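Local coordinates for protein serine proteinase inhibitor A (Sagittaria sagittifolia, PDB 3E8L) that probably inhibits trypsin and chymotrypsin simultaneously through two reactive sites, and kallikrein only weakly, as a Kunitz-type proteinase inhibitor, at residues L43-E57 against G166-T178. The protein carries 2 engineered substitutions. Numbering follows the deposited sequence.
Sequences LSTLRKDACKSYVYE and GRTLLGIGGEHFT. Engineered in segment 43-57: R47 (natural residue His).
Y56 and L169 form a single beta bridge between strands 52-57 and 167-172, made by two backbone hydrogen bonds: L170 N to V55 O at 3.0 Å and E57 N to T168 O at 2.8 Å. The strand directions make an angle of 123°, far from a flat antiparallel pair, so the pairing stays local and side chains do the rest. L169 lies between two tyrosines: CD2 meets Y54 CD1 at 3.7 Å, while CG leans on Y56 CB. With CG anti to the carbonyl carbon (chi1 -83°), the end of the side chain swings in toward the hairpin, and CD1 reaches L46 CD1. With an alanine in its place, the space between Y54 and Y56 would probably be left unfilled and L46 would lose an apolar neighbour. Two residues before L169, the extended R167 chain passes obliquely over L46, its CD 3.6 Å from L46 CD1, and Y56 OH lies near the guanidinium plane, at its edge. L170 turns to the other side of the strand, where its CD1 touches L43 CD2 at 3.8 Å and V55 CG1, and its CD2 lies over one face of the F177 ring. The edge of that ring takes E57 OE1, 3.3 Å from CE1 and in plane, with L43 CD1 near CZ. A water lies within hydrogen-bonding distance of both V55 O and L170 O, a further link beside the bridge.

Farther out, L46 CG lies over a Y56 ring face and K48 CD over one of Y54. Y54 OH is hydrogen-bonded to E107, which also forms a salt bridge with K48 NZ. V55 pairs through its backbone with I117 of strand 113-119, whereas L169 pairs with F162 of strand 159-164. The bridge thus joins hairpins 43-57 and 159-172, far apart in sequence, within the beta-trefoil fold of Kunitz-type inhibitors.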
loop_
_atom_site.group_PDB
_atom_site.type_symbol
_atom_site.label_atom_id
_atom_site.label_comp_id
_atom_site.label_asym_id
_atom_site.label_seq_id
_atom_site.Cartn_x
_atom_site.Cartn_y
_atom_site.Cartn_z
ATOM N N LEU A 43 15.232 -4.585 11.764
ATOM C CA LEU A 43 15.021 -4.388 10.356
ATOM C C LEU A 43 15.342 -2.951 9.945
ATOM O O LEU A 43 15.112 -1.998 10.698
ATOM C CB LEU A 43 13.593 -4.765 10.006
ATOM C CG LEU A 43 13.417 -6.142 9.391
ATOM C CD1 LEU A 43 14.356 -7.168 9.983
ATOM C CD2 LEU A 43 11.989 -6.549 9.556
ATOM N N SER A 44 15.883 -2.809 8.740
ATOM C CA SER A 44 16.410 -1.539 8.264
ATOM C C SER A 44 16.473 -1.530 6.727
ATOM O O SER A 44 15.978 -2.450 6.085
ATOM C CB SER A 44 17.789 -1.299 8.890
ATOM O OG SER A 44 18.241 0.013 8.628
ATOM N N THR A 45 17.085 -0.499 6.151
ATOM C CA THR A 45 17.140 -0.346 4.693
ATOM C C THR A 45 18.558 -0.422 4.120
ATOM O O THR A 45 19.513 0.085 4.727
ATOM C CB THR A 45 16.591 1.014 4.249
ATOM O OG1 THR A 45 17.293 2.053 4.953
ATOM C CG2 THR A 45 15.109 1.120 4.492
ATOM N N LEU A 46 18.667 -1.053 2.945
ATOM C CA LEU A 46 19.846 -0.974 2.071
ATOM C C LEU A 46 19.432 -0.332 0.764
ATOM O O LEU A 46 18.576 -0.874 0.054
ATOM C CB LEU A 46 20.382 -2.355 1.722
ATOM C CG LEU A 46 21.256 -3.164 2.658
ATOM C CD1 LEU A 46 21.573 -4.499 1.985
ATOM C CD2 LEU A 46 22.542 -2.394 2.977
ATOM N N ARG A 47 20.040 0.794 0.416
ATOM C CA ARG A 47 19.707 1.424 -0.854
ATOM C C ARG A 47 19.732 0.428 -2.028
ATOM O O ARG A 47 20.672 -0.348 -2.196
ATOM C CB ARG A 47 20.603 2.644 -1.143
ATOM C CG ARG A 47 20.309 3.832 -0.232
ATOM C CD ARG A 47 20.771 5.159 -0.821
ATOM N NE ARG A 47 20.760 6.223 0.189
ATOM C CZ ARG A 47 21.838 6.653 0.852
ATOM N NH1 ARG A 47 21.717 7.620 1.757
ATOM N NH2 ARG A 47 23.039 6.127 0.616
ATOM N N LYS A 48 18.663 0.460 -2.813
ATOM C CA LYS A 48 18.593 -0.225 -4.082
ATOM C C LYS A 48 18.688 0.801 -5.217
ATOM O O LYS A 48 19.653 0.824 -5.965
ATOM C CB LYS A 48 17.281 -1.006 -4.152
ATOM C CG LYS A 48 17.059 -1.789 -5.413
ATOM C CD LYS A 48 15.836 -2.680 -5.254
ATOM C CE LYS A 48 15.187 -2.967 -6.617
ATOM N NZ LYS A 48 15.972 -3.925 -7.417
ATOM N N ASP A 49 17.677 1.662 -5.322
ATOM C CA ASP A 49 17.537 2.588 -6.437
ATOM C C ASP A 49 16.431 3.581 -6.160
ATOM O O ASP A 49 15.454 3.260 -5.530
ATOM C CB ASP A 49 17.199 1.826 -7.719
ATOM C CG ASP A 49 17.300 2.698 -8.965
ATOM O OD1 ASP A 49 17.977 3.774 -8.943
ATOM O OD2 ASP A 49 16.692 2.289 -9.973
ATOM N N ALA A 50 16.621 4.781 -6.700
ATOM C CA ALA A 50 15.681 5.885 -6.581
ATOM C C ALA A 50 15.258 6.070 -5.143
ATOM O O ALA A 50 16.091 6.221 -4.259
ATOM C CB ALA A 50 14.477 5.663 -7.472
ATOM N N CYS A 51 13.957 6.063 -4.916
ATOM C CA CYS A 51 13.437 6.143 -3.573
ATOM C C CYS A 51 13.340 4.715 -2.988
ATOM O O CYS A 51 12.720 4.541 -1.957
ATOM C CB CYS A 51 12.076 6.896 -3.559
ATOM S SG CYS A 51 11.836 8.361 -4.710
ATOM N N LYS A 52 13.974 3.708 -3.616
ATOM C CA LYS A 52 13.775 2.319 -3.177
ATOM C C LYS A 52 14.962 1.649 -2.459
ATOM O O LYS A 52 16.122 1.834 -2.824
ATOM C CB LYS A 52 13.335 1.485 -4.374
ATOM C CG LYS A 52 12.886 0.071 -4.061
ATOM C CD LYS A 52 12.421 -0.637 -5.329
ATOM C CE LYS A 52 11.125 -0.056 -5.839
ATOM N NZ LYS A 52 10.587 -0.912 -6.920
ATOM N N SER A 53 14.641 0.854 -1.443
ATOM C CA SER A 53 15.623 0.191 -0.589
ATOM C C SER A 53 15.284 -1.281 -0.425
ATOM O O SER A 53 14.127 -1.680 -0.639
ATOM C CB SER A 53 15.617 0.829 0.801
ATOM O OG SER A 53 16.300 2.063 0.826
ATOM N N TYR A 54 16.272 -2.094 -0.039
ATOM C CA TYR A 54 15.976 -3.467 0.385
ATOM C C TYR A 54 15.705 -3.443 1.876
ATOM O O TYR A 54 16.452 -2.788 2.618
ATOM C CB TYR A 54 17.143 -4.412 0.126
ATOM C CG TYR A 54 17.500 -4.615 -1.324
ATOM C CD1 TYR A 54 16.835 -5.549 -2.088
ATOM C CD2 TYR A 54 18.528 -3.887 -1.918
ATOM C CE1 TYR A 54 17.166 -5.762 -3.407
ATOM C CE2 TYR A 54 18.872 -4.083 -3.250
ATOM C CZ TYR A 54 18.178 -5.034 -3.996
ATOM O OH TYR A 54 18.489 -5.261 -5.325
ATOM N N VAL A 55 14.641 -4.135 2.301
ATOM C CA VAL A 55 14.445 -4.467 3.709
ATOM C C VAL A 55 15.427 -5.581 4.100
ATOM O O VAL A 55 15.388 -6.696 3.562
ATOM C CB VAL A 55 13.002 -4.920 4.012
ATOM C CG1 VAL A 55 12.816 -5.117 5.518
ATOM C CG2 VAL A 55 12.003 -3.920 3.494
ATOM N N TYR A 56 16.321 -5.261 5.019
ATOM C CA TYR A 56 17.300 -6.221 5.517
ATOM C C TYR A 56 17.470 -6.102 7.033
ATOM O O TYR A 56 17.058 -5.109 7.651
ATOM C CB TYR A 56 18.647 -5.995 4.827
ATOM C CG TYR A 56 19.595 -5.050 5.546
ATOM C CD1 TYR A 56 20.813 -5.509 6.040
ATOM C CD2 TYR A 56 19.277 -3.700 5.726
ATOM C CE1 TYR A 56 21.687 -4.656 6.707
ATOM C CE2 TYR A 56 20.140 -2.838 6.392
ATOM C CZ TYR A 56 21.342 -3.317 6.877
ATOM O OH TYR A 56 22.209 -2.459 7.531
ATOM N N GLU A 57 18.096 -7.105 7.629
ATOM C CA GLU A 57 18.343 -7.092 9.056
ATOM C C GLU A 57 19.661 -6.380 9.363
ATOM O O GLU A 57 20.729 -6.820 8.939
ATOM C CB GLU A 57 18.379 -8.514 9.561
ATOM C CG GLU A 57 18.262 -8.636 11.050
ATOM C CD GLU A 57 18.505 -10.056 11.508
ATOM O OE1 GLU A 57 18.013 -10.972 10.818
ATOM O OE2 GLU A 57 19.191 -10.250 12.539
ATOM N N GLY A 166 26.625 -11.749 2.351
ATOM C CA GLY A 166 26.851 -11.542 3.778
ATOM C C GLY A 166 25.734 -10.840 4.545
ATOM O O GLY A 166 25.670 -10.946 5.769
ATOM N N ARG A 167 24.850 -10.130 3.843
ATOM C CA ARG A 167 23.755 -9.423 4.504
ATOM C C ARG A 167 22.454 -10.237 4.477
ATOM O O ARG A 167 22.154 -10.928 3.493
ATOM C CB ARG A 167 23.561 -8.014 3.927
ATOM C CG ARG A 167 24.732 -7.090 4.229
ATOM C CD ARG A 167 24.495 -5.670 3.789
ATOM N NE ARG A 167 25.756 -5.004 3.447
ATOM C CZ ARG A 167 26.293 -3.976 4.120
ATOM N NH1 ARG A 167 25.678 -3.463 5.196
ATOM N NH2 ARG A 167 27.462 -3.455 3.720
ATOM N N THR A 168 21.704 -10.178 5.574
ATOM C CA THR A 168 20.465 -10.891 5.656
ATOM C C THR A 168 19.305 -10.018 5.145
ATOM O O THR A 168 18.939 -9.021 5.763
ATOM C CB THR A 168 20.224 -11.403 7.079
ATOM O OG1 THR A 168 21.233 -12.372 7.410
ATOM C CG2 THR A 168 18.851 -12.059 7.191
ATOM N N LEU A 169 18.742 -10.400 4.002
ATOM C CA LEU A 169 17.650 -9.662 3.374
ATOM C C LEU A 169 16.334 -10.432 3.444
ATOM O O LEU A 169 16.319 -11.661 3.477
ATOM C CB LEU A 169 17.979 -9.375 1.902
ATOM C CG LEU A 169 18.850 -8.177 1.560
ATOM C CD1 LEU A 169 20.314 -8.402 1.988
ATOM C CD2 LEU A 169 18.732 -7.888 0.056
ATOM N N LEU A 170 15.231 -9.706 3.441
ATOM C CA LEU A 170 13.938 -10.346 3.509
ATOM C C LEU A 170 13.385 -10.500 2.112
ATOM O O LEU A 170 13.609 -9.636 1.261
ATOM C CB LEU A 170 12.982 -9.525 4.366
ATOM C CG LEU A 170 13.292 -9.389 5.854
ATOM C CD1 LEU A 170 12.063 -8.896 6.535
ATOM C CD2 LEU A 170 13.713 -10.736 6.436
ATOM N N GLY A 171 12.677 -11.599 1.871
ATOM C CA GLY A 171 11.968 -11.797 0.611
ATOM C C GLY A 171 10.864 -12.825 0.780
ATOM O O GLY A 171 10.641 -13.331 1.886
ATOM N N ILE A 172 10.142 -13.108 -0.304
ATOM C CA ILE A 172 9.115 -14.127 -0.310
ATOM C C ILE A 172 9.830 -15.462 -0.265
ATOM O O ILE A 172 10.763 -15.704 -1.052
ATOM C CB ILE A 172 8.251 -14.035 -1.588
ATOM C CG1 ILE A 172 7.583 -12.663 -1.697
ATOM C CG2 ILE A 172 7.245 -15.210 -1.689
ATOM C CD1 ILE A 172 6.669 -12.247 -0.515
ATOM N N GLY A 173 9.401 -16.311 0.663
ATOM C CA GLY A 173 9.992 -17.633 0.848
ATOM C C GLY A 173 11.257 -17.540 1.657
ATOM O O GLY A 173 11.325 -16.801 2.633
ATOM N N GLY A 174 12.278 -18.271 1.244
ATOM C CA GLY A 174 13.565 -18.242 1.917
ATOM C C GLY A 174 13.610 -19.045 3.192
ATOM O O GLY A 174 12.972 -20.080 3.324
ATOM N N GLU A 175 14.397 -18.555 4.131
ATOM C CA GLU A 175 14.665 -19.276 5.354
ATOM C C GLU A 175 13.710 -18.758 6.404
ATOM O O GLU A 175 13.292 -17.582 6.359
ATOM C CB GLU A 175 16.118 -19.060 5.789
ATOM C CG GLU A 175 16.837 -20.329 6.242
ATOM C CD GLU A 175 17.719 -20.932 5.149
ATOM O OE1 GLU A 175 18.957 -20.727 5.226
ATOM O OE2 GLU A 175 17.179 -21.605 4.220
ATOM N N HIS A 176 13.365 -19.643 7.333
ATOM C CA HIS A 176 12.491 -19.356 8.458
ATOM C C HIS A 176 12.991 -18.095 9.172
ATOM O O HIS A 176 14.172 -17.978 9.493
ATOM C CB HIS A 176 12.488 -20.600 9.361
ATOM C CG HIS A 176 11.755 -20.440 10.659
ATOM N ND1 HIS A 176 12.402 -20.190 11.854
ATOM C CD2 HIS A 176 10.438 -20.543 10.959
ATOM C CE1 HIS A 176 11.512 -20.118 12.830
ATOM N NE2 HIS A 176 10.312 -20.333 12.314
ATOM N N PHE A 177 12.093 -17.136 9.373
ATOM C CA PHE A 177 12.425 -15.840 9.962
ATOM C C PHE A 177 11.262 -15.412 10.850
ATOM O O PHE A 177 10.121 -15.341 10.380
ATOM C CB PHE A 177 12.659 -14.818 8.841
ATOM C CG PHE A 177 13.143 -13.468 9.308
ATOM C CD1 PHE A 177 14.494 -13.270 9.668
ATOM C CD2 PHE A 177 12.274 -12.374 9.341
ATOM C CE1 PHE A 177 14.965 -12.010 10.082
ATOM C CE2 PHE A 177 12.728 -11.107 9.757
ATOM C CZ PHE A 177 14.078 -10.927 10.127
ATOM N N THR A 178 11.522 -15.134 12.111
ATOM C CA THR A 178 10.503 -14.754 13.055
ATOM C C THR A 178 10.872 -13.440 13.723
ATOM O O THR A 178 12.006 -13.108 13.795
ATOM C CB THR A 178 10.175 -15.876 14.058
ATOM O OG1 THR A 178 11.219 -16.040 14.973
ATOM C CG2 THR A 178 10.029 -17.123 13.426
HETATM O O HOH W 1 15.168 -7.476 0.772
#